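Local structure of vinylacetyl-CoA Delta-isomerase (Nitrosopumilus maritimus SCM1, 6VJR) at residues 41-52 / 89-100; 289-300 / 439-449. The protein probably catalyses the dehydration of 4-hydroxybutyryl-CoA and the isomerisation of vinylacetyl-CoA, using FAD and a [4Fe-4S] cluster. One frame throughout, in Å; residues are numbered along the deposited sequence.

In the fold
Contact 1 (41-52 / 89-100) and contact 2 (289-300 / 439-449) approach the same [4Fe-4S] cluster. Their centres are about 15 Å apart. C97 of contact 1 binds cluster iron FE3, and C295 of contact 2 binds FE2. Contact 2 also holds three ligands of a separate iron ion and touches FAD. The side chain of C97 lies about 7 Å from both the iron ion and FAD. The two contacts meet directly: L299 CD1 is 3.6 Å from G91 CA, and F98 CZ is 3.8 Å from C295 CB. C97 and C295 bind different irons, so each contact supplies a protein ligand of the cluster.

Contact 1: residues 41-52 / 89-100; sequences AVAETYDLALRE and KLGQNTGTCFQR. With SF4 (iron/sulfur cluster), chain E.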
# COMPACT_ATOMS: atom_id res chain seq x y z
N ALA A 41 -34.96 3.27 0.84
CA ALA A 41 -33.85 3.47 1.77
C ALA A 41 -34.22 4.53 2.79
O ALA A 41 -34.00 4.34 3.98
CB ALA A 41 -32.58 3.81 1.02
N VAL A 42 -34.74 5.69 2.34
CA VAL A 42 -35.15 6.69 3.31
C VAL A 42 -36.27 6.16 4.20
O VAL A 42 -36.27 6.45 5.41
CB VAL A 42 -35.53 8.01 2.63
CG1 VAL A 42 -35.94 9.03 3.67
CG2 VAL A 42 -34.39 8.53 1.76
N ALA A 43 -37.22 5.39 3.65
CA ALA A 43 -38.31 4.89 4.47
C ALA A 43 -37.77 4.06 5.63
O ALA A 43 -38.34 4.01 6.69
CB ALA A 43 -39.26 4.08 3.63
N GLU A 44 -36.68 3.31 5.39
CA GLU A 44 -36.07 2.48 6.43
C GLU A 44 -35.53 3.30 7.60
O GLU A 44 -35.46 2.80 8.73
CB GLU A 44 -35.03 1.52 5.84
CG GLU A 44 -34.15 0.88 6.90
CD GLU A 44 -34.79 -0.10 7.88
OE1 GLU A 44 -36.00 -0.43 7.77
OE2 GLU A 44 -34.05 -0.50 8.83
N THR A 45 -35.20 4.58 7.39
CA THR A 45 -34.76 5.43 8.49
C THR A 45 -35.93 5.70 9.44
O THR A 45 -35.68 5.92 10.62
CB THR A 45 -34.19 6.76 8.01
OG1 THR A 45 -35.13 7.68 7.46
CG2 THR A 45 -33.05 6.57 7.02
N TYR A 46 -37.16 5.73 8.93
CA TYR A 46 -38.33 5.86 9.79
C TYR A 46 -38.62 4.53 10.46
O TYR A 46 -38.95 4.52 11.63
CB TYR A 46 -39.52 6.38 8.98
CG TYR A 46 -39.47 7.82 8.49
CD1 TYR A 46 -38.92 8.19 7.28
CD2 TYR A 46 -40.00 8.82 9.28
CE1 TYR A 46 -38.91 9.52 6.86
CE2 TYR A 46 -40.06 10.13 8.86
CZ TYR A 46 -39.50 10.50 7.65
OH TYR A 46 -39.57 11.81 7.28
N ASP A 47 -38.58 3.44 9.70
CA ASP A 47 -38.91 2.13 10.25
C ASP A 47 -37.94 1.74 11.37
O ASP A 47 -38.32 1.14 12.36
CB ASP A 47 -39.06 1.11 9.13
CG ASP A 47 -40.27 1.33 8.21
OD1 ASP A 47 -41.31 1.93 8.68
OD2 ASP A 47 -40.20 0.86 7.04
N LEU A 48 -36.65 2.02 11.20
CA LEU A 48 -35.68 1.70 12.24
C LEU A 48 -36.01 2.43 13.55
O LEU A 48 -35.90 1.84 14.62
CB LEU A 48 -34.27 1.99 11.76
CG LEU A 48 -33.18 1.76 12.80
CD1 LEU A 48 -33.17 0.27 13.09
CD2 LEU A 48 -31.81 2.24 12.39
N ALA A 49 -36.45 3.69 13.46
CA ALA A 49 -36.82 4.43 14.66
C ALA A 49 -38.00 3.79 15.40
O ALA A 49 -38.08 3.93 16.61
CB ALA A 49 -37.07 5.88 14.30
N LEU A 50 -38.90 3.09 14.68
CA LEU A 50 -39.99 2.36 15.31
C LEU A 50 -39.50 1.06 15.93
O LEU A 50 -39.97 0.67 16.98
CB LEU A 50 -41.08 2.09 14.26
CG LEU A 50 -41.89 3.32 13.84
CD1 LEU A 50 -42.85 2.90 12.76
CD2 LEU A 50 -42.63 3.96 15.01
N ARG A 51 -38.62 0.34 15.23
CA ARG A 51 -38.15 -0.96 15.71
C ARG A 51 -37.13 -0.84 16.84
O ARG A 51 -37.07 -1.71 17.69
CB ARG A 51 -37.50 -1.72 14.56
CG ARG A 51 -38.56 -2.15 13.57
CD ARG A 51 -38.05 -3.27 12.67
NE ARG A 51 -36.72 -3.03 12.13
CZ ARG A 51 -36.39 -2.30 11.07
NH1 ARG A 51 -35.11 -2.05 10.88
NH2 ARG A 51 -37.28 -1.86 10.17
N GLU A 52 -36.25 0.17 16.76
CA GLU A 52 -35.10 0.31 17.64
C GLU A 52 -35.07 1.75 18.13
O GLU A 52 -34.19 2.51 17.75
CB GLU A 52 -33.83 -0.11 16.88
CG GLU A 52 -33.92 -1.53 16.34
CD GLU A 52 -32.62 -2.19 15.86
OE1 GLU A 52 -31.53 -1.82 16.39
OE2 GLU A 52 -32.66 -3.06 14.95
N LYS A 89 -25.69 0.73 11.46
CA LYS A 89 -26.84 -0.15 11.40
C LYS A 89 -27.64 0.02 10.10
O LYS A 89 -28.05 -0.95 9.49
CB LYS A 89 -27.73 0.08 12.63
CG LYS A 89 -28.99 -0.70 12.69
CD LYS A 89 -28.76 -2.17 12.64
CE LYS A 89 -28.14 -2.70 13.82
NZ LYS A 89 -28.77 -4.02 14.01
N LEU A 90 -27.92 1.26 9.69
CA LEU A 90 -28.67 1.52 8.45
C LEU A 90 -27.88 1.04 7.24
O LEU A 90 -28.46 0.50 6.29
CB LEU A 90 -29.06 2.99 8.39
CG LEU A 90 -30.14 3.46 9.36
CD1 LEU A 90 -30.15 4.97 9.44
CD2 LEU A 90 -31.43 2.88 8.86
N GLY A 91 -26.56 1.23 7.27
CA GLY A 91 -25.72 0.68 6.21
C GLY A 91 -25.88 -0.85 6.07
O GLY A 91 -25.97 -1.42 4.97
N GLN A 92 -25.85 -1.55 7.20
CA GLN A 92 -26.09 -2.99 7.23
C GLN A 92 -27.46 -3.35 6.65
O GLN A 92 -27.60 -4.37 5.99
CB GLN A 92 -25.99 -3.54 8.64
CG GLN A 92 -24.59 -3.52 9.23
CD GLN A 92 -24.52 -4.20 10.58
OE1 GLN A 92 -25.53 -4.58 11.18
NE2 GLN A 92 -23.30 -4.42 11.00
N ASN A 93 -28.51 -2.58 7.01
CA ASN A 93 -29.87 -2.89 6.66
C ASN A 93 -30.23 -2.57 5.21
O ASN A 93 -31.14 -3.23 4.68
CB ASN A 93 -30.84 -2.14 7.56
CG ASN A 93 -30.82 -2.59 8.99
OD1 ASN A 93 -30.16 -3.56 9.35
ND2 ASN A 93 -31.64 -1.92 9.80
N THR A 94 -29.50 -1.64 4.58
CA THR A 94 -29.88 -1.16 3.27
C THR A 94 -28.80 -1.42 2.24
O THR A 94 -29.13 -1.52 1.06
CB THR A 94 -30.23 0.32 3.27
OG1 THR A 94 -29.08 1.10 3.53
CG2 THR A 94 -31.38 0.67 4.20
N GLY A 95 -27.55 -1.46 2.67
CA GLY A 95 -26.44 -1.62 1.74
C GLY A 95 -26.29 -0.46 0.78
O GLY A 95 -25.67 -0.59 -0.28
N THR A 96 -26.82 0.71 1.13
CA THR A 96 -26.76 1.81 0.19
C THR A 96 -26.67 3.12 0.96
O THR A 96 -26.55 3.13 2.19
CB THR A 96 -27.99 1.80 -0.73
OG1 THR A 96 -27.71 2.70 -1.81
CG2 THR A 96 -29.23 2.24 0.02
N CYS A 97 -26.70 4.22 0.18
CA CYS A 97 -26.84 5.53 0.79
C CYS A 97 -28.29 5.81 1.16
O CYS A 97 -29.13 5.92 0.27
CB CYS A 97 -26.30 6.60 -0.15
SG CYS A 97 -26.63 8.27 0.50
N PHE A 98 -28.58 6.00 2.45
CA PHE A 98 -29.93 6.20 2.94
C PHE A 98 -30.20 7.71 3.13
O PHE A 98 -31.17 8.09 3.74
CB PHE A 98 -30.20 5.32 4.19
CG PHE A 98 -29.04 5.31 5.17
CD1 PHE A 98 -28.87 6.35 6.07
CD2 PHE A 98 -28.01 4.35 5.07
CE1 PHE A 98 -27.79 6.34 6.96
CE2 PHE A 98 -26.93 4.37 5.94
CZ PHE A 98 -26.83 5.37 6.89
N GLN A 99 -29.23 8.55 2.73
CA GLN A 99 -29.46 9.93 2.33
C GLN A 99 -29.62 10.96 3.45
O GLN A 99 -29.33 12.13 3.21
CB GLN A 99 -30.67 10.00 1.40
CG GLN A 99 -30.44 9.26 0.10
CD GLN A 99 -31.67 8.63 -0.49
OE1 GLN A 99 -32.60 9.32 -0.94
NE2 GLN A 99 -31.68 7.29 -0.51
N ARG A 100 -30.13 10.60 4.62
CA ARG A 100 -30.62 11.61 5.56
C ARG A 100 -29.50 12.20 6.47
O ARG A 100 -29.73 13.15 7.25
CB ARG A 100 -31.67 10.84 6.36
CG ARG A 100 -32.88 11.63 6.81
CD ARG A 100 -34.04 10.79 7.30
NE ARG A 100 -34.85 11.65 8.16
CZ ARG A 100 -35.85 11.24 8.87
NH1 ARG A 100 -36.15 9.97 8.92
NH2 ARG A 100 -36.55 12.13 9.58
FE1 SF4 E . -23.43 10.15 3.21
FE2 SF4 E . -23.43 7.46 3.76
FE3 SF4 E . -25.39 8.49 2.40
FE4 SF4 E . -25.26 8.91 5.05
S1 SF4 E . -25.70 6.97 4.03
S2 SF4 E . -25.69 10.53 3.40
S3 SF4 E . -22.95 9.15 5.28
S4 SF4 E . -23.22 8.50 1.74
O HOH W 1 -32.73 -3.18 12.30
O HOH W 2 -29.27 -2.89 16.96
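E44 and N93 are joined by a hydrogen bond that links helix 41-51 to helix 89-94. N93 ND2 donates to E44 OE2 at 3.0 Å, nearly in line with the C-O bond. The amide and carboxylate planes are 67° apart. The same carboxylate is gripped end-on by R51, with NH1 to OE2 (2.8 Å) and NH2 to OE1. Both bonds use syn lone pairs and lie in the guanidinium plane. This two-nitrogen grip fixes the rotation of the carboxylate, and N93 adds a third bond at OE2. One water joins R51 NH1, N93 ND2 and E52 OE2. A second links E52 OE1 to K89 NZ, weakly on the lysine side.

A second polar group lies at R100. Its NH1 donates to T45 OG1 at 2.9 Å, in the guanidinium plane. The T45 hydroxyl sits between backbone N and carbonyl carbon (chi1 71°), where it also donates to V42 O. The guanidinium stacks on Y46 as a cation-pi pair, with NH1 over the centre of the ring face. R100 CZ is 4.3 Å from the Y46 ring centroid and the planes are 29° apart. Y46 OH bonds to N140 O.

Apolar contacts fill the middle. L48 CD2 meets L90 CD2 at 3.6 Å, and E44 CG touches both L90 CD2 and T94 CG2. A41 CB packs on T96 CG2. V42 CG2 lies against the Q99 amide, whose NE2 donates to C97 O.

On the cluster side, C97 SG binds FE3 at 2.3 Å. The F98 ring has cluster sulfur S1 over the centre of one face and L90 CB over the other. The loop at C97 is thus anchored twice, by the F98 ring between S1 and L90 and by the bond and stack of R100. Both would help hold the C97 sulfur beside FE3.

Contact 2: residues 289-300 / 439-449; sequences HRRSYVCKTGLG and GYLTESMHGAG. With FE (Fe (III) ion), chain I; SF4 (iron/sulfur cluster), chain E; FAD (flavin-adenine dinucleotide), chain F.
H289, Y293 and E443 meet at the iron ion. H289 NE2 binds it at 2.3 Å, Y293 OH at 2.0 Å and E443 OE2 at 1.9 Å. A further ligand atom comes from outside the two segments. The E443 chain bends at chi2 (-97°), which turns its carboxylate to the iron ion. The phenol ring and the carboxylate are 25° from coplanar. D105 OD2 is hydrogen-bonded to H289 ND1 and so helps position the imidazole. C295 SG binds FE2 of the neighbouring cluster.

Polar bonds tie the segments at further points. A448 O lies in the guanidinium plane of R290 and accepts side-on from both NE (2.8 Å) and NH2 (2.7 Å). K296 NZ donates to G439 O from above the carbonyl plane. It also forms a salt bridge to E443 OE1, whose modelled place is less sure. A water donates to K296 O and accepts from Y440 OH.

Apolar packing is modest. A448 CB touches the H289 ring at its edge, 3.7 Å from CD2. L299 CB lies 3.8 Å from Y440 CD1.

E443 CG packs 3.4 Å from FAD C7. Iron ion, cluster and flavin thus lie side by side, consistent with a catalytic centre that the cofactors share.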
# COMPACT_ATOMS: atom_id res chain seq x y z
N HIS A 289 -19.65 15.66 8.79
CA HIS A 289 -19.95 14.75 7.70
C HIS A 289 -18.79 13.79 7.40
O HIS A 289 -19.05 12.63 7.05
CB HIS A 289 -20.45 15.48 6.47
CG HIS A 289 -21.22 14.57 5.57
ND1 HIS A 289 -22.39 13.94 5.93
CD2 HIS A 289 -20.93 14.13 4.33
CE1 HIS A 289 -22.77 13.14 4.91
NE2 HIS A 289 -21.89 13.25 3.92
N ARG A 290 -17.55 14.24 7.60
CA ARG A 290 -16.37 13.42 7.34
C ARG A 290 -16.33 12.20 8.26
O ARG A 290 -15.72 11.21 7.93
CB ARG A 290 -15.11 14.28 7.38
CG ARG A 290 -14.97 15.05 6.08
CD ARG A 290 -13.81 15.98 6.01
NE ARG A 290 -13.84 16.73 4.75
CZ ARG A 290 -13.25 17.90 4.57
NH1 ARG A 290 -12.36 18.34 5.43
NH2 ARG A 290 -13.59 18.63 3.55
N ARG A 291 -17.04 12.22 9.40
CA ARG A 291 -17.13 10.99 10.18
C ARG A 291 -18.53 10.35 10.20
O ARG A 291 -18.70 9.27 10.80
CB ARG A 291 -16.52 11.08 11.57
CG ARG A 291 -16.98 12.17 12.49
CD ARG A 291 -18.25 11.86 13.31
NE ARG A 291 -19.48 12.22 12.61
CZ ARG A 291 -20.68 12.38 13.22
NH1 ARG A 291 -20.88 12.05 14.51
NH2 ARG A 291 -21.70 12.83 12.51
N SER A 292 -19.48 10.90 9.44
CA SER A 292 -20.69 10.19 9.08
C SER A 292 -20.41 9.01 8.17
O SER A 292 -21.26 8.11 8.04
CB SER A 292 -21.74 11.16 8.54
OG SER A 292 -22.24 11.93 9.64
N TYR A 293 -19.21 9.00 7.57
CA TYR A 293 -18.76 7.90 6.71
C TYR A 293 -18.58 6.58 7.45
O TYR A 293 -18.30 5.57 6.82
CB TYR A 293 -17.52 8.24 5.86
CG TYR A 293 -17.93 9.25 4.82
CD1 TYR A 293 -18.43 8.84 3.60
CD2 TYR A 293 -17.86 10.60 5.08
CE1 TYR A 293 -18.94 9.72 2.68
CE2 TYR A 293 -18.36 11.52 4.17
CZ TYR A 293 -18.95 11.07 3.01
OH TYR A 293 -19.53 11.94 2.18
N VAL A 294 -18.84 6.53 8.76
CA VAL A 294 -19.12 5.27 9.44
C VAL A 294 -20.23 4.48 8.73
O VAL A 294 -20.27 3.25 8.78
CB VAL A 294 -19.45 5.55 10.89
CG1 VAL A 294 -20.12 4.38 11.59
CG2 VAL A 294 -18.20 5.98 11.62
N CYS A 295 -21.12 5.18 8.02
CA CYS A 295 -22.16 4.51 7.25
C CYS A 295 -21.54 3.47 6.29
O CYS A 295 -22.06 2.37 6.11
CB CYS A 295 -23.06 5.49 6.51
SG CYS A 295 -22.20 6.41 5.19
N LYS A 296 -20.37 3.78 5.73
CA LYS A 296 -19.75 2.93 4.74
C LYS A 296 -19.21 1.64 5.37
O LYS A 296 -18.96 0.65 4.67
CB LYS A 296 -18.55 3.64 4.10
CG LYS A 296 -18.90 4.93 3.38
CD LYS A 296 -19.93 4.84 2.26
CE LYS A 296 -20.25 6.25 1.79
NZ LYS A 296 -21.28 6.27 0.78
N THR A 297 -19.08 1.63 6.69
CA THR A 297 -18.69 0.42 7.38
C THR A 297 -19.82 -0.61 7.43
O THR A 297 -19.54 -1.82 7.51
CB THR A 297 -18.07 0.66 8.74
OG1 THR A 297 -19.01 1.10 9.71
CG2 THR A 297 -16.90 1.62 8.68
N GLY A 298 -21.07 -0.13 7.46
CA GLY A 298 -22.19 -1.04 7.32
C GLY A 298 -22.27 -1.67 5.91
O GLY A 298 -22.57 -2.85 5.76
N LEU A 299 -21.98 -0.87 4.89
CA LEU A 299 -21.88 -1.39 3.54
C LEU A 299 -20.71 -2.39 3.43
O LEU A 299 -20.84 -3.43 2.81
CB LEU A 299 -21.68 -0.24 2.56
CG LEU A 299 -22.95 0.43 2.05
CD1 LEU A 299 -23.77 1.01 3.20
CD2 LEU A 299 -22.61 1.46 1.03
N GLY A 300 -19.60 -2.07 4.09
CA GLY A 300 -18.48 -2.99 4.17
C GLY A 300 -18.88 -4.33 4.77
O GLY A 300 -18.48 -5.37 4.27
N GLY A 439 -22.15 5.07 -4.56
CA GLY A 439 -22.02 5.49 -3.18
C GLY A 439 -20.83 4.85 -2.46
O GLY A 439 -20.06 5.56 -1.81
N TYR A 440 -20.61 3.55 -2.67
CA TYR A 440 -19.60 2.89 -1.86
C TYR A 440 -18.19 3.36 -2.24
O TYR A 440 -17.32 3.47 -1.38
CB TYR A 440 -19.76 1.37 -1.96
CG TYR A 440 -18.85 0.61 -1.01
CD1 TYR A 440 -18.86 0.85 0.34
CD2 TYR A 440 -17.90 -0.27 -1.48
CE1 TYR A 440 -18.03 0.17 1.21
CE2 TYR A 440 -17.06 -0.95 -0.62
CZ TYR A 440 -17.07 -0.69 0.73
OH TYR A 440 -16.22 -1.33 1.59
N LEU A 441 -17.97 3.59 -3.52
CA LEU A 441 -16.67 3.99 -4.03
C LEU A 441 -16.62 5.49 -4.25
O LEU A 441 -15.92 6.19 -3.52
CB LEU A 441 -16.27 3.20 -5.28
CG LEU A 441 -16.20 1.70 -5.11
CD1 LEU A 441 -15.73 1.03 -6.42
CD2 LEU A 441 -15.32 1.31 -3.96
N THR A 442 -17.33 6.00 -5.26
CA THR A 442 -17.09 7.38 -5.65
C THR A 442 -17.56 8.41 -4.61
O THR A 442 -16.91 9.45 -4.45
CB THR A 442 -17.68 7.60 -7.04
OG1 THR A 442 -17.30 6.53 -7.91
CG2 THR A 442 -17.11 8.88 -7.64
N GLU A 443 -18.67 8.14 -3.89
CA GLU A 443 -19.06 9.07 -2.85
C GLU A 443 -18.11 8.96 -1.65
O GLU A 443 -17.82 9.96 -1.01
CB GLU A 443 -20.50 8.86 -2.42
CG GLU A 443 -21.04 10.13 -1.78
CD GLU A 443 -20.99 10.19 -0.29
OE1 GLU A 443 -20.87 9.08 0.30
OE2 GLU A 443 -21.17 11.31 0.24
N SER A 444 -17.55 7.77 -1.39
CA SER A 444 -16.48 7.66 -0.41
C SER A 444 -15.32 8.58 -0.78
O SER A 444 -14.67 9.21 0.06
CB SER A 444 -16.04 6.20 -0.22
OG SER A 444 -17.07 5.47 0.42
N MET A 445 -14.98 8.63 -2.07
CA MET A 445 -13.93 9.50 -2.56
C MET A 445 -14.24 10.99 -2.39
O MET A 445 -13.36 11.72 -1.91
CB MET A 445 -13.70 9.19 -4.05
CG MET A 445 -12.65 10.05 -4.79
SD MET A 445 -11.02 9.95 -4.07
CE MET A 445 -10.51 8.31 -4.61
N HIS A 446 -15.44 11.44 -2.78
CA HIS A 446 -15.70 12.88 -2.92
C HIS A 446 -16.64 13.49 -1.87
O HIS A 446 -16.70 14.70 -1.71
CB HIS A 446 -16.25 13.22 -4.31
CG HIS A 446 -15.17 13.08 -5.36
ND1 HIS A 446 -14.05 13.87 -5.32
CD2 HIS A 446 -15.00 12.22 -6.35
CE1 HIS A 446 -13.25 13.54 -6.32
NE2 HIS A 446 -13.81 12.52 -6.99
N GLY A 447 -17.42 12.67 -1.23
CA GLY A 447 -18.38 13.19 -0.26
C GLY A 447 -17.73 13.99 0.88
O GLY A 447 -16.71 13.60 1.44
N ALA A 448 -18.27 15.17 1.17
CA ALA A 448 -17.68 16.16 2.09
C ALA A 448 -16.27 16.59 1.69
O ALA A 448 -15.46 17.04 2.52
CB ALA A 448 -17.66 15.67 3.50
N GLY A 449 -15.99 16.50 0.40
CA GLY A 449 -14.74 16.99 -0.14
C GLY A 449 -13.83 15.87 -0.62
O GLY A 449 -13.71 14.79 -0.04
FE FE I . -21.50 12.14 1.97
FE1 SF4 E . -23.43 10.15 3.21
FE2 SF4 E . -23.43 7.46 3.76
FE3 SF4 E . -25.39 8.49 2.40
FE4 SF4 E . -25.26 8.91 5.05
S1 SF4 E . -25.70 6.97 4.03
S2 SF4 E . -25.69 10.53 3.40
S3 SF4 E . -22.95 9.15 5.28
S4 SF4 E . -23.22 8.50 1.74
PA FAD F . -13.81 18.93 -8.10
O1A FAD F . -13.72 20.03 -7.11
O2A FAD F . -14.00 19.30 -9.51
O5B FAD F . -12.59 17.96 -7.79
C5B FAD F . -11.87 17.28 -8.85
C4B FAD F . -10.41 17.24 -8.49
O4B FAD F . -9.86 18.57 -8.62
C3B FAD F . -10.06 16.76 -7.07
O3B FAD F . -8.85 16.00 -7.10
C2B FAD F . -9.84 18.06 -6.31
O2B FAD F . -9.03 18.00 -5.15
C1B FAD F . -9.21 18.94 -7.40
N9A FAD F . -9.44 20.36 -7.21
C8A FAD F . -10.61 21.09 -7.29
N7A FAD F . -10.48 22.38 -7.10
C5A FAD F . -9.13 22.52 -6.84
C6A FAD F . -8.34 23.66 -6.55
N6A FAD F . -8.84 24.89 -6.53
N1A FAD F . -7.03 23.46 -6.28
C2A FAD F . -6.55 22.20 -6.36
N3A FAD F . -7.17 21.07 -6.66
C4A FAD F . -8.48 21.29 -6.89
N1 FAD F . -22.65 17.75 -1.98
C2 FAD F . -23.71 18.37 -1.36
O2 FAD F . -23.73 19.58 -1.10
N3 FAD F . -24.77 17.59 -0.93
C4 FAD F . -24.91 16.24 -1.10
O4 FAD F . -25.93 15.66 -0.78
C4X FAD F . -23.83 15.63 -1.85
N5 FAD F . -23.89 14.32 -2.09
C5X FAD F . -22.98 13.79 -2.99
C6 FAD F . -23.13 12.48 -3.46
C7 FAD F . -22.27 11.94 -4.40
C7M FAD F . -22.53 10.56 -4.96
C8 FAD F . -21.12 12.67 -4.78
C8M FAD F . -20.10 12.06 -5.70
C9 FAD F . -20.90 13.92 -4.26
C9A FAD F . -21.85 14.51 -3.39
N10 FAD F . -21.72 15.83 -2.94
C10 FAD F . -22.74 16.47 -2.24
C1' FAD F . -20.67 16.64 -3.60
C2' FAD F . -19.25 16.52 -3.09
O2' FAD F . -19.15 17.31 -1.91
C3' FAD F . -18.27 17.02 -4.16
O3' FAD F . -18.29 16.05 -5.19
C4' FAD F . -16.86 17.33 -3.65
O4' FAD F . -16.86 18.51 -2.84
C5' FAD F . -15.86 17.53 -4.78
O5' FAD F . -16.30 18.58 -5.63
P FAD F . -16.47 18.37 -7.16
O1P FAD F . -17.35 17.23 -7.47
O2P FAD F . -16.80 19.68 -7.73
O3P FAD F . -15.04 17.93 -7.73
O HOH W 3 -16.25 -0.08 3.97